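Local coordinates for disulfide isomerase DsbG N-terminal domain-containing protein (Helicobacter pylori, PDB 3TDG) that probably reduces or isomerises disulfide bonds in other proteins through a thioredoxin-fold domain of the DsbG type, at residues 155-160 with 180-185. Numbering follows the deposited sequence.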
loop_
_atom_site.group_PDB
_atom_site.type_symbol
_atom_site.label_atom_id
_atom_site.label_comp_id
_atom_site.label_asym_id
_atom_site.label_seq_id
_atom_site.Cartn_x
_atom_site.Cartn_y
_atom_site.Cartn_z
ATOM N N SER A 155 -29.725 -1.454 -6.192
ATOM C CA SER A 155 -30.734 -0.555 -6.728
ATOM C C SER A 155 -31.168 0.486 -5.679
ATOM O O SER A 155 -31.369 0.148 -4.503
ATOM C CB SER A 155 -31.941 -1.359 -7.193
ATOM O OG SER A 155 -32.952 -0.522 -7.766
ATOM N N ASP A 156 -31.296 1.738 -6.123
ATOM C CA ASP A 156 -31.716 2.852 -5.278
ATOM C C ASP A 156 -33.135 3.239 -5.715
ATOM O O ASP A 156 -33.393 3.406 -6.901
ATOM C CB ASP A 156 -30.742 4.020 -5.438
ATOM C CG ASP A 156 -30.990 5.152 -4.436
ATOM O OD1 ASP A 156 -30.124 5.341 -3.554
ATOM O OD2 ASP A 156 -32.040 5.852 -4.528
ATOM N N PRO A 157 -34.071 3.351 -4.755
ATOM C CA PRO A 157 -35.460 3.644 -5.106
ATOM C C PRO A 157 -35.743 5.104 -5.547
ATOM O O PRO A 157 -36.867 5.387 -5.965
ATOM C CB PRO A 157 -36.236 3.278 -3.832
ATOM C CG PRO A 157 -35.246 3.309 -2.722
ATOM C CD PRO A 157 -33.850 3.322 -3.295
ATOM N N MET A 158 -34.755 5.997 -5.454
ATOM C CA MET A 158 -34.879 7.378 -5.958
ATOM C C MET A 158 -34.094 7.593 -7.258
ATOM O O MET A 158 -33.772 8.715 -7.625
ATOM C CB MET A 158 -34.436 8.410 -4.901
ATOM C CG MET A 158 -35.349 8.529 -3.648
ATOM S SD MET A 158 -37.124 8.783 -3.939
ATOM C CE MET A 158 -37.167 10.551 -4.289
ATOM N N CYS A 159 -33.773 6.514 -7.960
ATOM C CA CYS A 159 -32.918 6.628 -9.117
ATOM C C CYS A 159 -33.729 6.255 -10.350
ATOM O O CYS A 159 -34.231 5.139 -10.433
ATOM C CB CYS A 159 -31.697 5.719 -8.934
ATOM S SG CYS A 159 -30.659 5.443 -10.382
ATOM N N PRO A 160 -33.899 7.200 -11.301
ATOM C CA PRO A 160 -34.641 6.879 -12.523
ATOM C C PRO A 160 -34.076 5.707 -13.307
ATOM O O PRO A 160 -34.840 4.917 -13.852
ATOM C CB PRO A 160 -34.536 8.178 -13.334
ATOM C CG PRO A 160 -34.572 9.234 -12.252
ATOM C CD PRO A 160 -33.654 8.651 -11.193
ATOM N N MET A 180 -32.536 -8.685 -5.195
ATOM C CA MET A 180 -32.530 -7.241 -5.263
ATOM C C MET A 180 -32.094 -6.623 -3.915
ATOM O O MET A 180 -32.704 -6.880 -2.876
ATOM C CB MET A 180 -33.914 -6.753 -5.676
ATOM C CG MET A 180 -33.924 -5.307 -6.119
ATOM S SD MET A 180 -35.345 -5.000 -7.158
ATOM C CE MET A 180 -35.432 -3.213 -7.041
ATOM N N VAL A 181 -31.038 -5.818 -3.954
ATOM C CA VAL A 181 -30.494 -5.169 -2.774
ATOM C C VAL A 181 -30.830 -3.678 -2.871
ATOM O O VAL A 181 -30.219 -2.951 -3.670
ATOM C CB VAL A 181 -28.964 -5.380 -2.691
ATOM C CG1 VAL A 181 -28.360 -4.665 -1.479
ATOM C CG2 VAL A 181 -28.632 -6.889 -2.654
ATOM N N VAL A 182 -31.822 -3.243 -2.089
ATOM C CA VAL A 182 -32.354 -1.877 -2.188
ATOM C C VAL A 182 -31.622 -0.975 -1.194
ATOM O O VAL A 182 -31.764 -1.127 0.023
ATOM C CB VAL A 182 -33.902 -1.824 -2.005
ATOM C CG1 VAL A 182 -34.448 -0.393 -2.219
ATOM C CG2 VAL A 182 -34.567 -2.759 -2.967
ATOM N N VAL A 183 -30.809 -0.071 -1.725
ATOM C CA VAL A 183 -29.914 0.730 -0.902
ATOM C C VAL A 183 -30.434 2.158 -0.703
ATOM O O VAL A 183 -31.271 2.641 -1.481
ATOM C CB VAL A 183 -28.499 0.786 -1.501
ATOM C CG1 VAL A 183 -27.858 -0.620 -1.494
ATOM C CG2 VAL A 183 -28.537 1.375 -2.942
ATOM N N GLY A 184 -29.917 2.818 0.327
ATOM C CA GLY A 184 -30.206 4.226 0.590
ATOM C C GLY A 184 -29.013 5.071 0.187
ATOM O O GLY A 184 -28.437 5.741 1.024
ATOM N N TRP A 185 -28.655 5.046 -1.101
ATOM C CA TRP A 185 -27.351 5.537 -1.582
ATOM C C TRP A 185 -27.355 7.001 -2.047
ATOM O O TRP A 185 -26.382 7.742 -1.816
ATOM C CB TRP A 185 -26.862 4.571 -2.681
ATOM C CG TRP A 185 -25.721 4.961 -3.679
ATOM C CD1 TRP A 185 -25.812 4.972 -5.052
ATOM C CD2 TRP A 185 -24.352 5.267 -3.379
ATOM N NE1 TRP A 185 -24.598 5.307 -5.620
ATOM C CE2 TRP A 185 -23.688 5.500 -4.617
ATOM C CE3 TRP A 185 -23.630 5.411 -2.193
ATOM C CZ2 TRP A 185 -22.335 5.842 -4.692
ATOM C CZ3 TRP A 185 -22.295 5.759 -2.270
ATOM C CH2 TRP A 185 -21.662 5.971 -3.505
#
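Ser-155 and Val-182 pair at the ends of two parallel strands, 150-155 and 177-182, in the central sheet of a thioredoxin fold; past Ser-155 the backbone turns to Cys-159, which sits at the N-cap of helix 160-167 and begins a CxxC sequence consistent with the thioredoxin-type redox motif. Two backbone bonds cross between the segments here: Ser-155 N donates to Val-181 O, and Ser-155 O accepts from Val-183 N at 2.8 Å. The same carbonyl oxygen also takes a CA-H contact from Val-182, with CG2 of Val-183 lying against it at 3.5 Å.

The tightly packed part is this strand end. Ser-155 and Val-182 lie on one sheet face, and the side chain of Pro-157, just past the strand, crosses that of Val-182 obliquely, CG to CG1 3.8 Å. Met-180 reaches the same area with an extended chain, bringing its CE methyl to 3.7 Å from OG of Ser-155, a hydroxyl that is hydrogen-bonded to Tyr-222. That tyrosine, on helix 211-222, covers Met-180, Val-182 and Pro-157, whereas helix 235-249 packs on Val-181 and Val-183.

At Trp-185 the contact thins out. Gly-184 adds almost nothing, and the exposed indole leads away, stacked with Phe-249; the contact is made mainly by N, CA and CB of Trp-185. Here the carboxylate of Asp-156 bridges the two segments. A chi1 of -172° sets its CG anti to the backbone N and helps bring both oxygens to backbone N-H groups. OD2 closes an Asx turn by accepting from Met-158 N through its anti lone pair, and also bonds Ser-190; OD1 accepts from Leu-186 N and, at 2.9 Å, from Trp-185 N, which meets it nearly along the C-O axis although the N-H is bent to 135°.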